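Side-chain contacts in putative methyl-accepting chemotaxis protein (Salmonella enterica subsp. enterica serovar Typhimurium str. LT2, PDB 6DB1), which probably senses chemical stimuli through this N-terminal ligand-binding domain, a helical bundle, and relays them to the chemotaxis signalling machinery of the bacterium: residues A[68-71]-A[72-76]; A[82-85]-A[86-90]. All blocks are in the same frame, centred on the assembly; numbering follows the deposited sequence.

Interaction 1 of 2, residues A[68-71]-A[72-76]; sequences EEMK and ALSPG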
# COMPACT_ATOMS: atom_id res chain seq x y z
N GLU A 68 -1.48 0.83 -15.75
CA GLU A 68 -1.47 0.15 -17.04
C GLU A 68 -1.32 -1.36 -16.84
O GLU A 68 -2.00 -2.13 -17.48
CB GLU A 68 -0.35 0.69 -17.94
CG GLU A 68 -0.64 2.06 -18.52
CD GLU A 68 -2.00 2.20 -19.16
OE1 GLU A 68 -2.91 2.74 -18.49
OE2 GLU A 68 -2.17 1.75 -20.31
N GLU A 69 -0.47 -1.76 -15.91
CA GLU A 69 -0.24 -3.16 -15.61
C GLU A 69 -1.51 -3.77 -15.00
O GLU A 69 -1.88 -4.94 -15.28
CB GLU A 69 0.95 -3.27 -14.67
CG GLU A 69 1.82 -4.49 -14.85
CD GLU A 69 2.91 -4.61 -13.80
OE1 GLU A 69 3.19 -5.76 -13.40
OE2 GLU A 69 3.45 -3.56 -13.35
N MSE A 70 -2.22 -2.99 -14.19
CA MSE A 70 -3.45 -3.50 -13.56
C MSE A 70 -4.47 -3.75 -14.61
O MSE A 70 -5.13 -4.80 -14.59
CB MSE A 70 -4.03 -2.56 -12.51
CG MSE A 70 -5.06 -3.27 -11.61
SE MSE A 70 -4.20 -4.47 -10.30
CE MSE A 70 -5.86 -5.14 -9.52
N LYS A 71 -4.60 -2.81 -15.56
CA LYS A 71 -5.58 -2.94 -16.66
C LYS A 71 -5.31 -4.18 -17.52
O LYS A 71 -6.25 -4.87 -17.95
CB LYS A 71 -5.51 -1.71 -17.58
CG LYS A 71 -6.16 -0.45 -17.03
CD LYS A 71 -5.95 0.74 -17.92
CE LYS A 71 -6.82 1.91 -17.53
NZ LYS A 71 -6.38 3.14 -18.20
N ALA A 72 -4.03 -4.41 -17.83
CA ALA A 72 -3.60 -5.55 -18.66
C ALA A 72 -3.95 -6.89 -18.00
O ALA A 72 -4.18 -7.86 -18.71
CB ALA A 72 -2.12 -5.44 -18.96
N LEU A 73 -4.02 -6.93 -16.66
CA LEU A 73 -4.32 -8.15 -15.86
C LEU A 73 -5.82 -8.32 -15.57
O LEU A 73 -6.21 -9.39 -15.10
CB LEU A 73 -3.63 -8.03 -14.49
CG LEU A 73 -2.10 -8.09 -14.46
CD1 LEU A 73 -1.61 -7.89 -13.03
CD2 LEU A 73 -1.57 -9.40 -15.02
N SER A 74 -6.64 -7.31 -15.86
CA SER A 74 -8.04 -7.28 -15.44
C SER A 74 -9.04 -7.52 -16.59
O SER A 74 -8.79 -7.17 -17.77
CB SER A 74 -8.28 -5.97 -14.76
OG SER A 74 -7.28 -5.76 -13.76
N PRO A 75 -10.20 -8.08 -16.25
CA PRO A 75 -10.55 -8.47 -14.86
C PRO A 75 -9.95 -9.81 -14.41
O PRO A 75 -9.85 -10.05 -13.21
CB PRO A 75 -12.06 -8.68 -14.88
CG PRO A 75 -12.30 -9.16 -16.29
CD PRO A 75 -11.40 -8.25 -17.09
N GLY A 76 -9.53 -10.64 -15.36
CA GLY A 76 -9.02 -11.94 -14.96
C GLY A 76 -10.09 -12.74 -14.20
O GLY A 76 -11.27 -12.70 -14.55
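Ala72 N still donates a regular i to i-4 bond to Glu68 O (3.1 Å), but one residue on the backbone begins to let go: Leu73 N is shared weakly between Glu69 O and Met70 O. Towards the end of helix 54-73 of the four-helix bundle the bonding changes, and Ser74 N reaches back three residues to Lys71 O at 3.2 Å. That donor stands well above the carbonyl plane, 72° out of it, rather than on a lone pair.

The side chain of Ser74 adds a donor to Met70 O, which Leu73 N holds only weakly. With chi1 at -50° the hydroxyl lies beside its own backbone N and turns back to the helix end, where a small polar residue can serve a terminal carbonyl. Leu73 lays its branch against the preceding turn, CG lying 3.3 Å from Glu69 O. Selenomethionine Met70 suits the buried side: its long flexible chain packs on Leu87 and Trp90 of helix 80-105. On the outer side Lys71 extends along the surface, NZ meeting Glu68 OE1 in a 3.5 Å salt bridge and also bonding Gln91. A cis peptide bond then carries the chain into Pro75. Between Ser74 OG and Met70 O the modelled 2.5 Å is shorter than a hydroxyl-to-carbonyl bond normally is, so the exact length is doubtful though the pairing is clear.

Interaction 2 of 2, residues A[82-85]-A[86-90]; sequences ISRE and VLSNW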
# COMPACT_ATOMS: atom_id res chain seq x y z
N ILE A 82 -16.01 -5.30 -9.46
CA ILE A 82 -14.98 -4.86 -8.52
C ILE A 82 -13.73 -4.45 -9.32
O ILE A 82 -13.10 -3.42 -9.03
CB ILE A 82 -14.69 -5.96 -7.50
CG1 ILE A 82 -15.91 -6.16 -6.59
CG2 ILE A 82 -13.43 -5.66 -6.70
CD1 ILE A 82 -15.79 -7.31 -5.65
N SER A 83 -13.39 -5.25 -10.31
CA SER A 83 -12.22 -4.95 -11.09
C SER A 83 -12.37 -3.55 -11.71
O SER A 83 -11.45 -2.74 -11.67
CB SER A 83 -11.99 -6.01 -12.13
OG SER A 83 -10.85 -5.71 -12.89
N ARG A 84 -13.56 -3.27 -12.23
CA ARG A 84 -13.90 -2.00 -12.87
C ARG A 84 -13.88 -0.82 -11.90
O ARG A 84 -13.46 0.28 -12.27
CB ARG A 84 -15.28 -2.09 -13.53
CG ARG A 84 -15.19 -2.50 -14.99
CD ARG A 84 -14.85 -1.29 -15.82
NE ARG A 84 -14.00 -1.58 -16.98
CZ ARG A 84 -12.72 -1.23 -17.06
NH1 ARG A 84 -12.15 -0.56 -16.07
NH2 ARG A 84 -12.02 -1.54 -18.14
N GLU A 85 -14.39 -1.01 -10.71
CA GLU A 85 -14.40 0.05 -9.72
C GLU A 85 -12.95 0.49 -9.44
O GLU A 85 -12.65 1.67 -9.41
CB GLU A 85 -15.09 -0.46 -8.47
CG GLU A 85 -15.63 0.63 -7.58
CD GLU A 85 -16.06 0.15 -6.20
OE1 GLU A 85 -16.95 -0.72 -6.14
OE2 GLU A 85 -15.51 0.65 -5.22
N VAL A 86 -12.07 -0.49 -9.25
CA VAL A 86 -10.66 -0.26 -8.93
C VAL A 86 -9.96 0.55 -10.04
O VAL A 86 -9.32 1.56 -9.74
CB VAL A 86 -9.94 -1.60 -8.71
CG1 VAL A 86 -8.43 -1.48 -8.83
CG2 VAL A 86 -10.33 -2.22 -7.38
N LEU A 87 -10.09 0.12 -11.27
CA LEU A 87 -9.43 0.80 -12.39
C LEU A 87 -9.98 2.22 -12.58
O LEU A 87 -9.21 3.13 -12.87
CB LEU A 87 -9.61 -0.03 -13.67
CG LEU A 87 -9.01 -1.44 -13.64
CD1 LEU A 87 -9.37 -2.22 -14.89
CD2 LEU A 87 -7.52 -1.38 -13.45
N SER A 88 -11.28 2.41 -12.43
CA SER A 88 -11.84 3.75 -12.64
C SER A 88 -11.43 4.71 -11.52
O SER A 88 -11.13 5.85 -11.79
CB SER A 88 -13.33 3.70 -12.76
OG SER A 88 -13.68 3.09 -13.98
N ASN A 89 -11.43 4.25 -10.28
CA ASN A 89 -11.04 5.11 -9.15
C ASN A 89 -9.53 5.36 -9.19
O ASN A 89 -9.06 6.46 -8.85
CB ASN A 89 -11.54 4.55 -7.82
CG ASN A 89 -13.05 4.64 -7.70
OD1 ASN A 89 -13.69 5.32 -8.50
ND2 ASN A 89 -13.62 3.99 -6.70
N TRP A 90 -8.76 4.37 -9.62
CA TRP A 90 -7.31 4.52 -9.73
C TRP A 90 -7.03 5.59 -10.79
O TRP A 90 -6.27 6.53 -10.56
CB TRP A 90 -6.67 3.19 -10.13
CG TRP A 90 -5.18 3.09 -10.02
CD1 TRP A 90 -4.25 4.07 -10.17
CD2 TRP A 90 -4.44 1.86 -9.90
NE1 TRP A 90 -2.99 3.54 -10.05
CE2 TRP A 90 -3.08 2.19 -9.89
CE3 TRP A 90 -4.81 0.53 -9.72
CZ2 TRP A 90 -2.09 1.22 -9.76
CZ3 TRP A 90 -3.84 -0.43 -9.57
CH2 TRP A 90 -2.49 -0.08 -9.62
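Arg84 comes alongside Leu87, three residues further along the same helix, and brings NH1 to 3.4 Å from Leu87 CD1 and nearly as close to Leu87 CB. The guanidinium meets the leucine obliquely, as bends at chi2 and chi3 carry the head forward along the helix; a crystal neighbour that Arg84 also touches may contribute to this pose. An arginine fits this exposed site because its aliphatic stem and broad head can lie against a nonpolar neighbour while the charge stays at the surface. One turn on from Arg84, Ser88 puts OG beside its own backbone N (chi1 -70°) and adds a weak 3.3 Å bond to Arg84 O, an acceptor already taken by Ser88 N.

Glu85 and Asn89 form a polar i to i+4 pair, Glu85 CG lying 4.0 Å from Asn89 ND2 with the carboxylate and amide planes turned 59° apart. Beneath these side chains runs an unbroken alpha-helix, part of helix 80-105 in the four-helix bundle, whose successive bonds include Asn89 N to Glu85 O at 3.0 Å. Val86 closes over the preceding turn, CG2 resting 3.4 Å from Ile82 O, and its compact branches fit the buried face toward Leu24 and Phe135.

Further out, helix 110-144 positions the polar pair. Glu85 OE1 forms a salt bridge with Arg134 and OE2 a hydrogen bond with Ser131, which fixes the carboxylate from both oxygens; Asn89 ND2 makes weak bonds to Ser131 OG and Ala127 O.

How the interactions relate
Interaction 1 lies at the surface, its centre about 15 Å from the centre of the chain, whereas interaction 2 is partly buried, its centre about 11 Å from the same point. Consecutive in the chain, helices 54-73 and 80-105 meet here, and just beyond the first of them Ser74 CB lies 3.2 Å from Ser83 OG. Their chemistry follows their place. Near the helix end in residues 68-76 some carbonyls are met by shared, weak or side-chain bonds; residues 82-90 keep regular backbone bonding, while several of their side chains, among them Glu85, Val86 and Asn89, face helix 110-144. Helix 13-46 borders both, and the carbonyl oxygens of Leu73 and Pro75 accept from His16 and Gln20.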